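Local coordinates for protein mandelate racemase/muconate lactonizing enzyme (Jannaschia sp., PDB 4J3Z) that probably catalyses a metal-dependent reaction that begins with proton abstraction beside a substrate carboxylate, as in other mandelate racemase and muconate lactonizing enzymes, at residues D[186-197]-D[224-232]; D[297-307]-D[324-332]. All coordinates share one frame; numbering follows the deposited sequence.

Interaction 1 of 2, residues D[186-197]-D[224-232]; sequences IDLSARFCAAIR and KAIEPYDPL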
# COMPACT_ATOMS: atom_id res chain seq x y z
N ILE D 186 6.79 -33.63 -4.66
CA ILE D 186 5.76 -33.20 -3.71
C ILE D 186 5.30 -34.45 -2.96
O ILE D 186 5.31 -34.51 -1.72
CB ILE D 186 4.59 -32.52 -4.45
CG1 ILE D 186 5.10 -31.29 -5.22
CG2 ILE D 186 3.47 -32.12 -3.50
CD1 ILE D 186 4.22 -30.85 -6.38
N ASP D 187 4.92 -35.45 -3.74
CA ASP D 187 4.64 -36.78 -3.22
C ASP D 187 5.67 -37.22 -2.16
O ASP D 187 5.31 -37.45 -1.00
CB ASP D 187 4.59 -37.77 -4.38
CG ASP D 187 4.24 -39.14 -3.94
OD1 ASP D 187 3.20 -39.30 -3.26
OD2 ASP D 187 5.01 -40.06 -4.27
N LEU D 188 6.94 -37.33 -2.55
CA LEU D 188 8.03 -37.72 -1.63
C LEU D 188 8.16 -36.82 -0.39
O LEU D 188 8.52 -37.31 0.68
CB LEU D 188 9.38 -37.78 -2.38
CG LEU D 188 10.58 -38.41 -1.68
CD1 LEU D 188 10.36 -39.90 -1.40
CD2 LEU D 188 11.85 -38.22 -2.50
N SER D 189 7.89 -35.52 -0.54
CA SER D 189 7.85 -34.56 0.58
C SER D 189 6.77 -34.87 1.62
O SER D 189 7.03 -34.86 2.82
CB SER D 189 7.65 -33.13 0.07
OG SER D 189 8.61 -32.78 -0.91
N ALA D 190 5.55 -35.13 1.15
CA ALA D 190 4.43 -35.52 2.03
C ALA D 190 4.65 -36.89 2.68
O ALA D 190 4.52 -37.04 3.90
CB ALA D 190 3.11 -35.47 1.28
N ARG D 191 5.00 -37.90 1.88
CA ARG D 191 5.31 -39.24 2.41
C ARG D 191 6.37 -39.16 3.50
O ARG D 191 6.24 -39.79 4.55
CB ARG D 191 5.76 -40.18 1.29
CG ARG D 191 4.63 -40.86 0.54
CD ARG D 191 5.14 -41.69 -0.65
NE ARG D 191 6.29 -42.54 -0.30
CZ ARG D 191 7.13 -43.07 -1.19
NH1 ARG D 191 6.98 -42.86 -2.50
NH2 ARG D 191 8.15 -43.82 -0.77
N PHE D 192 7.42 -38.37 3.25
CA PHE D 192 8.46 -38.08 4.24
C PHE D 192 7.91 -37.45 5.51
O PHE D 192 8.23 -37.90 6.62
CB PHE D 192 9.54 -37.19 3.66
CG PHE D 192 10.80 -37.92 3.27
CD1 PHE D 192 10.80 -38.82 2.20
CD2 PHE D 192 11.98 -37.70 3.96
CE1 PHE D 192 11.96 -39.48 1.84
CE2 PHE D 192 13.14 -38.36 3.60
CZ PHE D 192 13.13 -39.25 2.54
N CYS D 193 7.08 -36.42 5.37
CA CYS D 193 6.46 -35.76 6.53
C CYS D 193 5.51 -36.67 7.31
O CYS D 193 5.49 -36.63 8.54
CB CYS D 193 5.71 -34.49 6.11
SG CYS D 193 6.72 -33.03 5.79
N ALA D 194 4.71 -37.47 6.60
CA ALA D 194 3.77 -38.40 7.25
C ALA D 194 4.46 -39.46 8.11
O ALA D 194 4.05 -39.69 9.25
CB ALA D 194 2.87 -39.08 6.21
N ALA D 195 5.50 -40.08 7.56
CA ALA D 195 6.22 -41.17 8.24
C ALA D 195 6.97 -40.67 9.46
O ALA D 195 6.98 -41.33 10.51
CB ALA D 195 7.16 -41.88 7.28
N ILE D 196 7.61 -39.51 9.32
CA ILE D 196 8.35 -38.91 10.43
C ILE D 196 7.37 -38.44 11.50
O ILE D 196 7.61 -38.64 12.69
CB ILE D 196 9.27 -37.76 9.96
CG1 ILE D 196 10.32 -38.28 8.97
CG2 ILE D 196 9.97 -37.11 11.14
CD1 ILE D 196 11.00 -37.21 8.14
N ARG D 197 6.24 -37.88 11.06
CA ARG D 197 5.18 -37.42 11.97
C ARG D 197 4.68 -38.56 12.86
O ARG D 197 4.56 -38.38 14.08
CB ARG D 197 4.01 -36.83 11.17
CG ARG D 197 3.48 -35.48 11.63
CD ARG D 197 3.24 -35.36 13.13
NE ARG D 197 4.42 -34.89 13.87
CZ ARG D 197 4.91 -33.64 13.82
NH1 ARG D 197 5.98 -33.32 14.54
NH2 ARG D 197 4.33 -32.72 13.06
N LYS D 224 1.49 -26.62 0.45
CA LYS D 224 0.16 -27.16 0.50
C LYS D 224 0.07 -28.65 0.79
O LYS D 224 -0.85 -29.10 1.41
CB LYS D 224 -0.69 -26.74 -0.71
CG LYS D 224 -1.37 -25.39 -0.58
CD LYS D 224 -1.83 -25.15 0.83
CE LYS D 224 -1.73 -23.72 1.27
NZ LYS D 224 -2.71 -23.31 2.28
N ALA D 225 1.06 -29.40 0.30
CA ALA D 225 1.10 -30.86 0.52
C ALA D 225 1.61 -31.21 1.90
O ALA D 225 1.19 -32.21 2.49
CB ALA D 225 1.95 -31.54 -0.53
N ILE D 226 2.51 -30.40 2.43
CA ILE D 226 3.12 -30.69 3.72
C ILE D 226 2.47 -30.00 4.92
O ILE D 226 2.78 -30.33 6.06
CB ILE D 226 4.64 -30.41 3.71
CG1 ILE D 226 4.91 -28.93 3.41
CG2 ILE D 226 5.32 -31.36 2.72
CD1 ILE D 226 6.38 -28.53 3.46
N GLU D 227 1.54 -29.08 4.68
CA GLU D 227 0.84 -28.42 5.79
C GLU D 227 0.18 -29.36 6.79
O GLU D 227 0.38 -29.18 8.00
CB GLU D 227 -0.19 -27.42 5.27
CG GLU D 227 0.28 -25.99 5.29
CD GLU D 227 -0.66 -25.10 4.53
OE1 GLU D 227 -1.76 -25.57 4.20
OE2 GLU D 227 -0.29 -23.94 4.25
N PRO D 228 -0.62 -30.35 6.31
CA PRO D 228 -1.26 -31.26 7.26
C PRO D 228 -0.31 -31.88 8.30
O PRO D 228 -0.76 -32.33 9.36
CB PRO D 228 -1.84 -32.35 6.36
CG PRO D 228 -2.14 -31.64 5.08
CD PRO D 228 -1.07 -30.61 4.93
N TYR D 229 0.98 -31.88 8.02
CA TYR D 229 1.94 -32.43 8.93
C TYR D 229 2.56 -31.45 9.88
O TYR D 229 3.36 -31.82 10.67
CB TYR D 229 2.99 -33.22 8.19
CG TYR D 229 2.39 -34.07 7.17
CD1 TYR D 229 1.74 -35.22 7.52
CD2 TYR D 229 2.39 -33.70 5.86
CE1 TYR D 229 1.13 -35.99 6.57
CE2 TYR D 229 1.79 -34.46 4.92
CZ TYR D 229 1.17 -35.60 5.29
OH TYR D 229 0.59 -36.35 4.36
N ASP D 230 2.14 -30.20 9.78
CA ASP D 230 2.59 -29.12 10.66
C ASP D 230 4.08 -28.92 10.83
O ASP D 230 4.60 -28.98 11.94
CB ASP D 230 1.90 -29.12 12.03
CG ASP D 230 2.24 -27.87 12.82
OD1 ASP D 230 2.22 -26.78 12.24
OD2 ASP D 230 2.54 -27.97 14.02
N PRO D 231 4.79 -28.73 9.73
CA PRO D 231 6.24 -28.48 9.84
C PRO D 231 6.56 -27.16 10.54
O PRO D 231 5.89 -26.15 10.26
CB PRO D 231 6.70 -28.41 8.38
CG PRO D 231 5.49 -28.00 7.62
CD PRO D 231 4.29 -28.56 8.35
N LEU D 232 7.56 -27.17 11.42
CA LEU D 232 7.94 -25.95 12.16
C LEU D 232 8.40 -24.84 11.23
O LEU D 232 8.23 -23.65 11.55
CB LEU D 232 9.04 -26.23 13.19
CG LEU D 232 9.36 -25.15 14.24
CD1 LEU D 232 9.98 -25.74 15.48
CD2 LEU D 232 10.28 -24.08 13.69
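Tyr229 lays one face of its ring against the backbone of helix 183-200, joining two successive outer helices of the enolase-superfamily barrel, with the barrel strand 205-209 coming between them in sequence. The ring sits over the turn from Cys193 to Ala194, with Cys193 C and Ala194 N above that face, displaced toward the rim. Tyr229 CG stands anti to its own carbonyl carbon (chi1 -44°), which carries the ring across to the helix from the 3-10 segment 227-229. Cys193 CB meets Tyr229 CD2 at 3.4 Å on one flank, and Ala194 CB reaches Tyr229 CE1 at 3.6 Å on another. The sulfur of Cys193 approaches obliquely, 5.3 Å from the ring centroid and 51° off the normal, while also packing on Ile226 CG2 at 3.8 Å.

Toward the N-terminal end of 186-197 the contacts are aliphatic: Ile186 sends CG2 to Ala225 CB, 3.4 Å away, and Ala190 touches both Ala225 and the tyrosine. At the other end Arg197 bends at its second and third torsions and runs antiparallel alongside the Tyr229 side chain, the guanidinium and ring planes 43° apart. Asp230 turns its carboxylate to Arg221 of a second subunit in a salt bridge, whereas Arg197 NH2 comes within 2.7 Å of Tyr229 O.

Interaction 2 of 2, residues D[297-307]-D[324-332]; sequences ATLAAAFGAQL and LGVSCPNLL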
# COMPACT_ATOMS: atom_id res chain seq x y z
N ALA D 297 19.96 -10.42 14.70
CA ALA D 297 19.09 -10.92 15.76
C ALA D 297 18.19 -9.82 16.35
O ALA D 297 17.07 -10.09 16.75
CB ALA D 297 19.91 -11.58 16.85
N THR D 298 18.70 -8.59 16.39
CA THR D 298 17.94 -7.45 16.91
C THR D 298 16.87 -7.01 15.93
O THR D 298 15.74 -6.66 16.34
CB THR D 298 18.88 -6.28 17.28
OG1 THR D 298 19.57 -6.61 18.49
CG2 THR D 298 18.11 -5.01 17.51
N LEU D 299 17.20 -7.03 14.64
CA LEU D 299 16.23 -6.76 13.59
C LEU D 299 15.15 -7.83 13.52
O LEU D 299 13.99 -7.52 13.25
CB LEU D 299 16.91 -6.62 12.23
CG LEU D 299 17.24 -5.25 11.61
CD1 LEU D 299 16.01 -4.42 11.32
CD2 LEU D 299 18.25 -4.47 12.43
N ALA D 300 15.51 -9.09 13.75
CA ALA D 300 14.51 -10.15 13.84
C ALA D 300 13.45 -9.79 14.90
O ALA D 300 12.27 -9.70 14.60
CB ALA D 300 15.17 -11.49 14.15
N ALA D 301 13.91 -9.55 16.13
CA ALA D 301 13.04 -9.15 17.23
C ALA D 301 12.09 -7.98 16.91
O ALA D 301 10.93 -7.98 17.33
CB ALA D 301 13.87 -8.84 18.46
N ALA D 302 12.58 -6.99 16.16
CA ALA D 302 11.77 -5.86 15.69
C ALA D 302 10.56 -6.28 14.83
O ALA D 302 9.57 -5.54 14.73
CB ALA D 302 12.63 -4.88 14.92
N PHE D 303 10.66 -7.46 14.22
CA PHE D 303 9.60 -8.03 13.38
C PHE D 303 8.90 -9.22 14.03
O PHE D 303 8.13 -9.95 13.38
CB PHE D 303 10.20 -8.48 12.03
CG PHE D 303 10.46 -7.34 11.08
CD1 PHE D 303 9.46 -6.91 10.21
CD2 PHE D 303 11.70 -6.73 11.02
CE1 PHE D 303 9.70 -5.87 9.32
CE2 PHE D 303 11.94 -5.69 10.14
CZ PHE D 303 10.94 -5.26 9.29
N GLY D 304 9.18 -9.43 15.32
CA GLY D 304 8.64 -10.58 16.06
C GLY D 304 9.19 -11.89 15.51
O GLY D 304 8.60 -12.96 15.74
N ALA D 305 10.31 -11.80 14.80
CA ALA D 305 10.95 -12.96 14.19
C ALA D 305 11.95 -13.62 15.14
O ALA D 305 12.26 -13.06 16.20
CB ALA D 305 11.63 -12.57 12.88
N GLN D 306 12.47 -14.78 14.74
CA GLN D 306 13.41 -15.57 15.55
C GLN D 306 14.70 -15.89 14.80
O GLN D 306 14.75 -15.83 13.56
CB GLN D 306 12.74 -16.88 16.01
CG GLN D 306 11.62 -16.71 17.02
CD GLN D 306 10.96 -18.03 17.41
OE1 GLN D 306 10.45 -18.75 16.56
NE2 GLN D 306 10.97 -18.33 18.69
N LEU D 307 15.74 -16.27 15.55
CA LEU D 307 17.06 -16.60 14.98
C LEU D 307 17.41 -18.09 15.06
O LEU D 307 17.26 -18.72 16.12
CB LEU D 307 18.15 -15.81 15.67
CG LEU D 307 19.55 -15.98 15.08
CD1 LEU D 307 19.84 -14.85 14.09
CD2 LEU D 307 20.59 -16.04 16.19
N LEU D 324 26.63 -16.80 20.11
CA LEU D 324 25.60 -15.86 19.69
C LEU D 324 24.23 -16.35 20.14
O LEU D 324 23.36 -15.55 20.52
CB LEU D 324 25.63 -15.65 18.18
CG LEU D 324 24.44 -14.99 17.47
CD1 LEU D 324 24.17 -13.59 17.99
CD2 LEU D 324 24.64 -14.96 15.96
N GLY D 325 24.03 -17.67 20.10
CA GLY D 325 22.77 -18.29 20.50
C GLY D 325 22.48 -18.14 21.98
O GLY D 325 21.32 -18.05 22.38
N VAL D 326 23.54 -18.12 22.78
CA VAL D 326 23.39 -17.98 24.23
C VAL D 326 22.78 -16.64 24.59
O VAL D 326 22.00 -16.52 25.54
CB VAL D 326 24.74 -18.14 24.95
CG1 VAL D 326 24.59 -17.87 26.45
CG2 VAL D 326 25.31 -19.53 24.73
N SER D 327 23.12 -15.64 23.78
CA SER D 327 22.88 -14.24 24.07
C SER D 327 21.55 -13.66 23.57
O SER D 327 21.18 -12.54 23.97
CB SER D 327 24.04 -13.42 23.51
OG SER D 327 24.26 -13.73 22.15
N CYS D 328 20.85 -14.39 22.70
CA CYS D 328 19.63 -13.88 22.05
C CYS D 328 18.33 -14.42 22.69
O CYS D 328 18.12 -15.64 22.72
CB CYS D 328 19.62 -14.19 20.55
SG CYS D 328 21.00 -13.54 19.57
N PRO D 329 17.47 -13.50 23.19
CA PRO D 329 16.13 -13.85 23.69
C PRO D 329 15.25 -14.50 22.64
O PRO D 329 14.34 -15.28 22.99
CB PRO D 329 15.55 -12.49 24.10
CG PRO D 329 16.76 -11.69 24.49
CD PRO D 329 17.84 -12.11 23.52
N ASN D 330 15.51 -14.20 21.37
CA ASN D 330 14.70 -14.68 20.25
C ASN D 330 15.28 -15.91 19.56
O ASN D 330 14.84 -16.28 18.47
CB ASN D 330 14.49 -13.55 19.24
CG ASN D 330 15.78 -13.06 18.62
OD1 ASN D 330 16.82 -13.04 19.28
ND2 ASN D 330 15.73 -12.66 17.36
N LEU D 331 16.26 -16.56 20.18
CA LEU D 331 16.82 -17.78 19.62
C LEU D 331 15.80 -18.92 19.59
O LEU D 331 15.20 -19.24 20.61
CB LEU D 331 18.05 -18.24 20.41
CG LEU D 331 18.76 -19.43 19.76
CD1 LEU D 331 19.78 -18.96 18.73
CD2 LEU D 331 19.40 -20.30 20.81
N LEU D 332 15.62 -19.52 18.41
CA LEU D 332 14.81 -20.73 18.31
C LEU D 332 15.68 -21.99 18.48
O LEU D 332 15.43 -22.79 19.38
CB LEU D 332 14.01 -20.75 17.02
CG LEU D 332 13.17 -21.99 16.73
CD1 LEU D 332 12.02 -22.15 17.71
CD2 LEU D 332 12.68 -21.94 15.30
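Leu307 and Leu331 form a single parallel beta bridge between the seventh barrel strand and the chain entering the eighth, closing this part of the enolase-type (beta/alpha)7-beta barrel. Leu307 N donates to Asn330 O at 3.1 Å, and Leu332 N returns a bond to Leu307 O at 2.9 Å; both are nearly straight at 164°.

Asn330 brings a polar side chain into the contact. Its CG lies between the backbone N and the carbonyl carbon (chi1 62°), turning the amide back toward helix 290-302. There ND2 makes a weak, bent bond to Ala297 O, 3.0 Å long, and lies 3.5 Å from Ala300 CB, so the amide rests against the last turns of that helix before its Schellman ending at Gly304. Ala297 CB also abuts Cys328 SG at 3.5 Å.

Leu307 extends with CG anti to its backbone N (chi1 -175°), and its CD2 branch reaches Leu324 CG at 4.2 Å, the two side chains crossing at about a right angle; the same methyl meets Leu331 CD1 at 4.0 Å. Gln306 stretches out beyond CG, and its amide passes Leu332 at a slant, with Gln306 OE1 3.9 Å from Leu332 CD1.

Around this core, helix 266-274 packs on Leu299 and Phe303, Gln306 continues the sheet through backbone bonds to Arg278 and Leu280, Asn123 ND2 bonds Gly325 O and Cys328 O at the end of helix 315-327, and Leu331 leans on Ile126 of the first barrel strand, 125-131.

How the interactions relate
Both interactions belong to the same barrel domain, but at different depths. Interaction 1, partly buried, joins two neighbouring helices of the outer layer; interaction 2 is mostly buried and also reaches the inner strand 306-307, linking it with helices 290-302 and 315-327. The chemistry follows: an aromatic ring from the 3-10 segment and aliphatic groups pack on a helix in the first, whereas backbone bonds and a weak asparagine bond support apolar contacts in the second. Their centres are about 27 Å apart, yet they meet where Leu232 CD2 packs on Leu332 CD2 at 3.6 Å. A second subunit touches both: polar and apolar contacts in interaction 1, its Met180 on Gln306 and Leu332 in interaction 2.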